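Side-chain contacts in putative peptidase (Chlamydophila abortus, PDB 3CE2), which is a putative zinc metallopeptidase of the M3B family that probably cleaves small bioactive peptides: residues H406-H409 with S410-R414; A432-L435 with N436-L439; L352-L356 with T357-W361. All coordinates share one frame; numbering follows the deposited sequence.

Interactions 1 and 2 lie on two helices that meet at the zinc ion. Helix 394-416, carrying interaction 1, supplies His402 and His406. Glu430, the third protein ligand, comes immediately before helix 431-447, which holds interaction 2. The two contacts touch where His406 CE1 lies 3.3 Å from Ser433 OG, and their centres are about 14 Å apart. Interaction 3, at the end of helix 345-357, has its centre about 14 Å from that of interaction 1 and touches it away from the metal: Met408 SD packs 4.0 Å from Trp361 CH2. The side chain of Leu352 remains about 14 Å from the zinc ion. Interactions 2 and 3 do not touch, their nearest atoms being about 5 Å apart.

Interaction 1: residues H406-H409 with S410-R414; sequences HSMH and SYFSR. With ZN (zinc ion), chain D.
His406 serves two partners, offering its carbonyl to the next turn and its ring to the metal. His406 O accepts the Ser410 N-H at 2.9 Å, whereas His406 NE2 coordinates the zinc ion at 2.2 Å. The imidazole leaves beside the backbone N (chi1 -71°), away from Ser410 to Arg414. His402, one turn earlier, and Glu430 complete the protein ligands.

Ser407 O takes the Tyr411 N-H in its carbonyl plane, at 2.8 Å. Met408 O accepts Phe412 N in a nearly straight bond (176°). Met408, bent at both chi2 and chi3, brings its thioether up against two neighbouring aromatic rings. Its SD lies 5.2 Å from the centroid of the Tyr411 ring, 36° off the normal, an oblique Met-aromatic contact, while CE reaches Phe412 CE2 at 4.2 Å.

His409 O receives Ser413 N, and His409 ND1 lies 3.8 Å from Ser413 OG. Both of these side-chain atoms donate outward to Leu567 O, the histidine only weakly, and Tyr424 stacks on the His409 ring.

Chemically the helix is thus divided: metal coordination at His406, apolar and sulfur-aromatic packing round Met408, and a shared backbone acceptor, Leu567 O, that probably helps to orient Ser413 and, more weakly, His409.

Interaction 2: residues A432-L435 with N436-L439; sequences ASTL and NEML
Leu435 and Leu439, one helical turn apart, form the apolar side of this contact. Both side chains leave with CG opposite the backbone N (chi1 -178° and -170°), and one methyl of each meets the other, Leu435 CD2 to Leu439 CD2, at 4.3 Å. The same Leu435 methyl also lies 3.8 Å from Asn436 OD1. On another side of the helix Thr434 CG2 comes within 4.3 Å of Met438 CG, close to where both side chains face helix 536-553.

Four backbone bonds join the turns, donated by the N-H groups of residues 436 to 439 to the carbonyls four residues earlier. Asn436 N to Ala432 O is the longest, at 3.2 Å, and its donor is tilted 34° from the carbonyl plane; Leu439 N to Leu435 O is shorter, at 2.9 Å.

The polar side chains reach mainly beyond the two segments. Glu437 runs back along the preceding turn, which carries OE2 to 3.6 Å from Ser433 O and 4.5 Å from Thr434 OG1, yet its hydrogen bond is to His402 ND1. Ser433 OG and Thr434 OG1 both bond to Glu430 O, gripping the backbone of that zinc ligand from the first turn of the helix. Asn436 ND2 bonds to Ala401 O and Tyr348 OH, tying this helix to helices 394-416 and 345-357.

Glu437 is therefore a second-shell residue that probably helps to fix the rotation of His402, an acidic partner behind a zinc-bound imidazole of the kind familiar from HExxH metallopeptidase sites.

Interaction 3: residues L352-L356 with T357-W361; sequences LKQGL and TTQGW
Gly355 lies against the indole of Trp361, and this is the dense part of the contact. With no side chain in the way, Gly355 CA sits over one face of the ring system, 3.4 Å from the centroid of the five-membered ring and 15° off its normal, a CH-pi contact. The same two residues are joined through the backbone, Trp361 N donating to Gly355 O at 3.1 Å in the carbonyl plane. Farther along the indole, Leu352 CD1 approaches Trp361 CZ3 at 4.5 Å. His383 stacks on the tryptophan ring, and Met408 of helix 394-416 packs on it as well.

Between this buried side and the surface the helix comes to its end. Besides weaker bonds from Thr357 N and Thr358 OG1, Gln354 O takes two main donors, which reach it from opposite faces of its plane: Thr358 N at 2.9 Å and, five residues on, Gln359 N at 2.8 Å. Gly360 then takes a left-handed backbone conformation, and the chain turns towards strand 362-363 of the small mixed sheet, where Trp361 pairs through its backbone with Val386.

The outer side is looser and more polar. Thr357 places OG1 between its backbone N and carbonyl carbon (chi1 72°), which lets the hydroxyl donate to Lys353 O at 3.0 Å from above the carbonyl plane; Thr357 N makes only a weak bond to the same oxygen. Exposed Thr358 lies alongside Gln354, pointing the same way, with OG1 2.8 Å from Gln354 NE2. Gln359, equally exposed, rests its amide NE2 3.6 Å from Gln354 CB.

Interaction 1: residues H406-H409 with S410-R414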
loop_
_atom_site.group_PDB
_atom_site.type_symbol
_atom_site.label_atom_id
_atom_site.label_comp_id
_atom_site.label_asym_id
_atom_site.label_seq_id
_atom_site.Cartn_x
_atom_site.Cartn_y
_atom_site.Cartn_z
ATOM N N HIS A 406 2.040 2.851 -11.028
ATOM C CA HIS A 406 2.276 3.960 -10.080
ATOM C C HIS A 406 2.772 5.151 -10.853
ATOM O O HIS A 406 2.384 6.281 -10.600
ATOM C CB HIS A 406 3.369 3.649 -9.041
ATOM C CG HIS A 406 2.984 2.645 -8.010
ATOM N ND1 HIS A 406 1.767 2.664 -7.366
ATOM C CD2 HIS A 406 3.681 1.614 -7.474
ATOM C CE1 HIS A 406 1.716 1.668 -6.499
ATOM N NE2 HIS A 406 2.863 1.013 -6.548
ATOM N N SER A 407 3.672 4.877 -11.782
ATOM C CA SER A 407 4.327 5.907 -12.534
ATOM C C SER A 407 3.368 6.738 -13.378
ATOM O O SER A 407 3.377 7.953 -13.276
ATOM C CB SER A 407 5.445 5.299 -13.383
ATOM O OG SER A 407 6.559 5.079 -12.534
ATOM N N MET A 408 2.547 6.084 -14.193
ATOM C CA MET A 408 1.533 6.784 -14.962
ATOM C C MET A 408 0.552 7.554 -14.067
ATOM O O MET A 408 0.234 8.738 -14.342
ATOM C CB MET A 408 0.820 5.825 -15.910
ATOM C CG MET A 408 1.751 5.309 -17.018
ATOM S SD MET A 408 2.380 6.635 -18.111
ATOM C CE MET A 408 1.008 6.806 -19.235
ATOM N N HIS A 409 0.122 6.928 -12.969
ATOM C CA HIS A 409 -0.747 7.608 -12.000
ATOM C C HIS A 409 -0.086 8.940 -11.642
ATOM O O HIS A 409 -0.704 10.019 -11.772
ATOM C CB HIS A 409 -0.890 6.758 -10.741
ATOM C CG HIS A 409 -2.043 7.126 -9.856
ATOM N ND1 HIS A 409 -2.757 8.301 -9.991
ATOM C CD2 HIS A 409 -2.587 6.475 -8.799
ATOM C CE1 HIS A 409 -3.704 8.348 -9.069
ATOM N NE2 HIS A 409 -3.612 7.257 -8.325
ATOM N N SER A 410 1.174 8.866 -11.206
ATOM C CA SER A 410 1.887 10.063 -10.731
ATOM C C SER A 410 2.084 11.096 -11.830
ATOM O O SER A 410 1.952 12.302 -11.616
ATOM C CB SER A 410 3.235 9.683 -10.125
ATOM O OG SER A 410 3.088 9.378 -8.737
ATOM N N TYR A 411 2.398 10.596 -13.013
ATOM C CA TYR A 411 2.637 11.409 -14.155
ATOM C C TYR A 411 1.364 12.186 -14.447
ATOM O O TYR A 411 1.389 13.411 -14.517
ATOM C CB TYR A 411 3.008 10.503 -15.320
ATOM C CG TYR A 411 2.967 11.159 -16.657
ATOM C CD1 TYR A 411 4.060 11.871 -17.134
ATOM C CD2 TYR A 411 1.843 11.052 -17.462
ATOM C CE1 TYR A 411 4.037 12.469 -18.393
ATOM C CE2 TYR A 411 1.792 11.656 -18.719
ATOM C CZ TYR A 411 2.891 12.368 -19.175
ATOM O OH TYR A 411 2.850 12.966 -20.417
ATOM N N PHE A 412 0.250 11.478 -14.594
ATOM C CA PHE A 412 -1.019 12.120 -14.896
ATOM C C PHE A 412 -1.427 13.146 -13.849
ATOM O O PHE A 412 -1.906 14.213 -14.198
ATOM C CB PHE A 412 -2.122 11.083 -15.021
ATOM C CG PHE A 412 -2.193 10.429 -16.358
ATOM C CD1 PHE A 412 -2.089 11.177 -17.517
ATOM C CD2 PHE A 412 -2.422 9.071 -16.461
ATOM C CE1 PHE A 412 -2.196 10.566 -18.760
ATOM C CE2 PHE A 412 -2.520 8.443 -17.697
ATOM C CZ PHE A 412 -2.412 9.194 -18.845
ATOM N N SER A 413 -1.235 12.827 -12.574
ATOM C CA SER A 413 -1.601 13.725 -11.479
ATOM C C SER A 413 -0.778 14.992 -11.437
ATOM O O SER A 413 -1.306 16.062 -11.135
ATOM C CB SER A 413 -1.515 13.019 -10.128
ATOM O OG SER A 413 -2.608 12.133 -9.975
ATOM N N ARG A 414 0.514 14.869 -11.721
ATOM C CA ARG A 414 1.422 16.022 -11.690
ATOM C C ARG A 414 1.134 16.979 -12.829
ATOM O O ARG A 414 1.166 18.194 -12.651
ATOM C CB ARG A 414 2.872 15.565 -11.785
ATOM C CG ARG A 414 3.405 15.030 -10.483
ATOM C CD ARG A 414 4.621 14.192 -10.714
ATOM N NE ARG A 414 4.923 13.446 -9.512
ATOM C CZ ARG A 414 5.817 12.473 -9.448
ATOM N NH1 ARG A 414 6.530 12.140 -10.521
ATOM N NH2 ARG A 414 5.999 11.851 -8.298
HETATM ZN ZN ZN D . 3.097 -0.869 -5.485
#

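Interaction 2: residues A432-L435 with N436-L439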
loop_
_atom_site.group_PDB
_atom_site.type_symbol
_atom_site.label_atom_id
_atom_site.label_comp_id
_atom_site.label_asym_id
_atom_site.label_seq_id
_atom_site.Cartn_x
_atom_site.Cartn_y
_atom_site.Cartn_z
ATOM N N ALA A 432 -3.755 1.748 -9.341
ATOM C CA ALA A 432 -3.213 1.809 -10.698
ATOM C C ALA A 432 -2.266 0.667 -10.963
ATOM O O ALA A 432 -2.259 0.109 -12.066
ATOM C CB ALA A 432 -2.514 3.117 -10.941
ATOM N N SER A 433 -1.460 0.328 -9.958
ATOM C CA SER A 433 -0.497 -0.759 -10.094
ATOM C C SER A 433 -1.197 -2.115 -10.207
ATOM O O SER A 433 -0.833 -2.953 -11.044
ATOM C CB SER A 433 0.438 -0.765 -8.896
ATOM O OG SER A 433 -0.319 -0.656 -7.703
ATOM N N THR A 434 -2.211 -2.312 -9.365
ATOM C CA THR A 434 -2.927 -3.572 -9.307
ATOM C C THR A 434 -3.700 -3.782 -10.595
ATOM O O THR A 434 -3.652 -4.866 -11.187
ATOM C CB THR A 434 -3.866 -3.618 -8.086
ATOM O OG1 THR A 434 -3.081 -3.674 -6.886
ATOM C CG2 THR A 434 -4.751 -4.837 -8.137
ATOM N N LEU A 435 -4.388 -2.737 -11.046
ATOM C CA LEU A 435 -5.091 -2.800 -12.327
ATOM C C LEU A 435 -4.148 -3.199 -13.459
ATOM O O LEU A 435 -4.476 -4.073 -14.254
ATOM C CB LEU A 435 -5.801 -1.484 -12.649
ATOM C CG LEU A 435 -6.623 -1.427 -13.949
ATOM C CD1 LEU A 435 -7.835 -0.507 -13.814
ATOM C CD2 LEU A 435 -5.798 -1.037 -15.156
ATOM N N ASN A 436 -2.976 -2.585 -13.539
ATOM C CA ASN A 436 -1.986 -3.028 -14.531
ATOM C C ASN A 436 -1.581 -4.504 -14.400
ATOM O O ASN A 436 -1.502 -5.205 -15.397
ATOM C CB ASN A 436 -0.746 -2.121 -14.547
ATOM C CG ASN A 436 -0.981 -0.831 -15.296
ATOM O OD1 ASN A 436 -2.089 -0.559 -15.744
ATOM N ND2 ASN A 436 0.055 -0.019 -15.424
ATOM N N GLU A 437 -1.319 -4.983 -13.185
ATOM C CA GLU A 437 -0.978 -6.391 -13.013
ATOM C C GLU A 437 -2.079 -7.225 -13.602
ATOM O O GLU A 437 -1.818 -8.139 -14.361
ATOM C CB GLU A 437 -0.872 -6.766 -11.551
ATOM C CG GLU A 437 0.488 -6.550 -10.922
ATOM C CD GLU A 437 0.411 -6.545 -9.394
ATOM O OE1 GLU A 437 0.182 -7.623 -8.800
ATOM O OE2 GLU A 437 0.557 -5.457 -8.793
ATOM N N MET A 438 -3.318 -6.913 -13.226
ATOM C CA MET A 438 -4.489 -7.711 -13.603
ATOM C C MET A 438 -4.748 -7.705 -15.100
ATOM O O MET A 438 -4.983 -8.741 -15.701
ATOM C CB MET A 438 -5.720 -7.241 -12.826
ATOM C CG MET A 438 -5.618 -7.534 -11.325
ATOM S SD MET A 438 -5.768 -9.302 -10.974
ATOM C CE MET A 438 -4.474 -9.555 -9.773
ATOM N N LEU A 439 -4.694 -6.527 -15.694
ATOM C CA LEU A 439 -4.795 -6.366 -17.129
ATOM C C LEU A 439 -3.772 -7.227 -17.855
ATOM O O LEU A 439 -4.101 -7.906 -18.816
ATOM C CB LEU A 439 -4.559 -4.903 -17.479
ATOM C CG LEU A 439 -4.837 -4.437 -18.911
ATOM C CD1 LEU A 439 -6.022 -5.187 -19.579
ATOM C CD2 LEU A 439 -5.047 -2.914 -18.911
#

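Interaction 3: residues L352-L356 with T357-W361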
loop_
_atom_site.group_PDB
_atom_site.type_symbol
_atom_site.label_atom_id
_atom_site.label_comp_id
_atom_site.label_asym_id
_atom_site.label_seq_id
_atom_site.Cartn_x
_atom_site.Cartn_y
_atom_site.Cartn_z
ATOM N N LEU A 352 3.806 5.434 -21.724
ATOM C CA LEU A 352 4.531 4.458 -20.920
ATOM C C LEU A 352 5.683 3.874 -21.712
ATOM O O LEU A 352 6.771 3.713 -21.183
ATOM C CB LEU A 352 3.606 3.325 -20.457
ATOM C CG LEU A 352 4.260 2.270 -19.576
ATOM C CD1 LEU A 352 5.086 2.934 -18.479
ATOM C CD2 LEU A 352 3.207 1.369 -18.952
ATOM N N LYS A 353 5.440 3.555 -22.978
ATOM C CA LYS A 353 6.479 2.990 -23.800
ATOM C C LYS A 353 7.607 4.007 -23.959
ATOM O O LYS A 353 8.779 3.661 -23.822
ATOM C CB LYS A 353 5.930 2.546 -25.152
ATOM C CG LYS A 353 6.869 1.613 -25.950
ATOM C CD LYS A 353 6.337 1.383 -27.344
ATOM C CE LYS A 353 7.320 0.651 -28.220
ATOM N NZ LYS A 353 6.993 -0.795 -28.305
ATOM N N GLN A 354 7.266 5.265 -24.207
ATOM C CA GLN A 354 8.288 6.318 -24.323
ATOM C C GLN A 354 9.118 6.455 -23.057
ATOM O O GLN A 354 10.330 6.661 -23.127
ATOM C CB GLN A 354 7.685 7.690 -24.698
ATOM C CG GLN A 354 7.180 7.803 -26.142
ATOM C CD GLN A 354 7.961 6.913 -27.122
ATOM O OE1 GLN A 354 7.427 5.934 -27.644
ATOM N NE2 GLN A 354 9.233 7.244 -27.354
ATOM N N GLY A 355 8.462 6.361 -21.908
ATOM C CA GLY A 355 9.159 6.438 -20.619
ATOM C C GLY A 355 10.136 5.290 -20.380
ATOM O O GLY A 355 11.227 5.477 -19.845
ATOM N N LEU A 356 9.740 4.099 -20.798
ATOM C CA LEU A 356 10.544 2.920 -20.618
ATOM C C LEU A 356 11.686 2.833 -21.616
ATOM O O LEU A 356 12.648 2.104 -21.388
ATOM C CB LEU A 356 9.653 1.681 -20.744
ATOM C CG LEU A 356 8.529 1.663 -19.714
ATOM C CD1 LEU A 356 7.682 0.406 -19.831
ATOM C CD2 LEU A 356 9.140 1.798 -18.330
ATOM N N THR A 357 11.602 3.558 -22.726
ATOM C CA THR A 357 12.609 3.370 -23.770
ATOM C C THR A 357 13.413 4.592 -24.270
ATOM O O THR A 357 14.580 4.438 -24.633
ATOM C CB THR A 357 12.040 2.603 -24.976
ATOM O OG1 THR A 357 11.149 3.450 -25.708
ATOM C CG2 THR A 357 11.311 1.346 -24.525
ATOM N N THR A 358 12.824 5.785 -24.318
ATOM C CA THR A 358 13.572 6.956 -24.816
ATOM C C THR A 358 13.581 8.145 -23.852
ATOM O O THR A 358 14.400 9.033 -23.991
ATOM C CB THR A 358 13.053 7.447 -26.205
ATOM O OG1 THR A 358 11.657 7.746 -26.121
ATOM C CG2 THR A 358 13.260 6.390 -27.301
ATOM N N GLN A 359 12.668 8.176 -22.886
ATOM C CA GLN A 359 12.541 9.329 -21.996
ATOM C C GLN A 359 13.438 9.226 -20.755
ATOM O O GLN A 359 13.508 10.168 -19.954
ATOM C CB GLN A 359 11.071 9.509 -21.572
ATOM C CG GLN A 359 10.328 10.662 -22.248
ATOM C CD GLN A 359 10.808 10.921 -23.682
ATOM O OE1 GLN A 359 11.470 11.928 -23.951
ATOM N NE2 GLN A 359 10.482 10.007 -24.602
ATOM N N GLY A 360 14.097 8.080 -20.577
ATOM C CA GLY A 360 14.960 7.868 -19.414
ATOM C C GLY A 360 14.283 7.744 -18.051
ATOM O O GLY A 360 14.812 8.192 -17.041
ATOM N N TRP A 361 13.106 7.138 -18.011
ATOM C CA TRP A 361 12.408 6.949 -16.750
ATOM C C TRP A 361 13.056 5.839 -15.906
ATOM O O TRP A 361 13.079 5.902 -14.674
ATOM C CB TRP A 361 10.966 6.549 -17.034
ATOM C CG TRP A 361 10.102 7.653 -17.528
ATOM C CD1 TRP A 361 10.506 8.856 -18.041
ATOM C CD2 TRP A 361 8.675 7.657 -17.565
ATOM N NE1 TRP A 361 9.415 9.606 -18.384
ATOM C CE2 TRP A 361 8.277 8.893 -18.107
ATOM C CE3 TRP A 361 7.693 6.736 -17.184
ATOM C CZ2 TRP A 361 6.937 9.232 -18.289
ATOM C CZ3 TRP A 361 6.364 7.065 -17.366
ATOM C CH2 TRP A 361 5.994 8.304 -17.914
#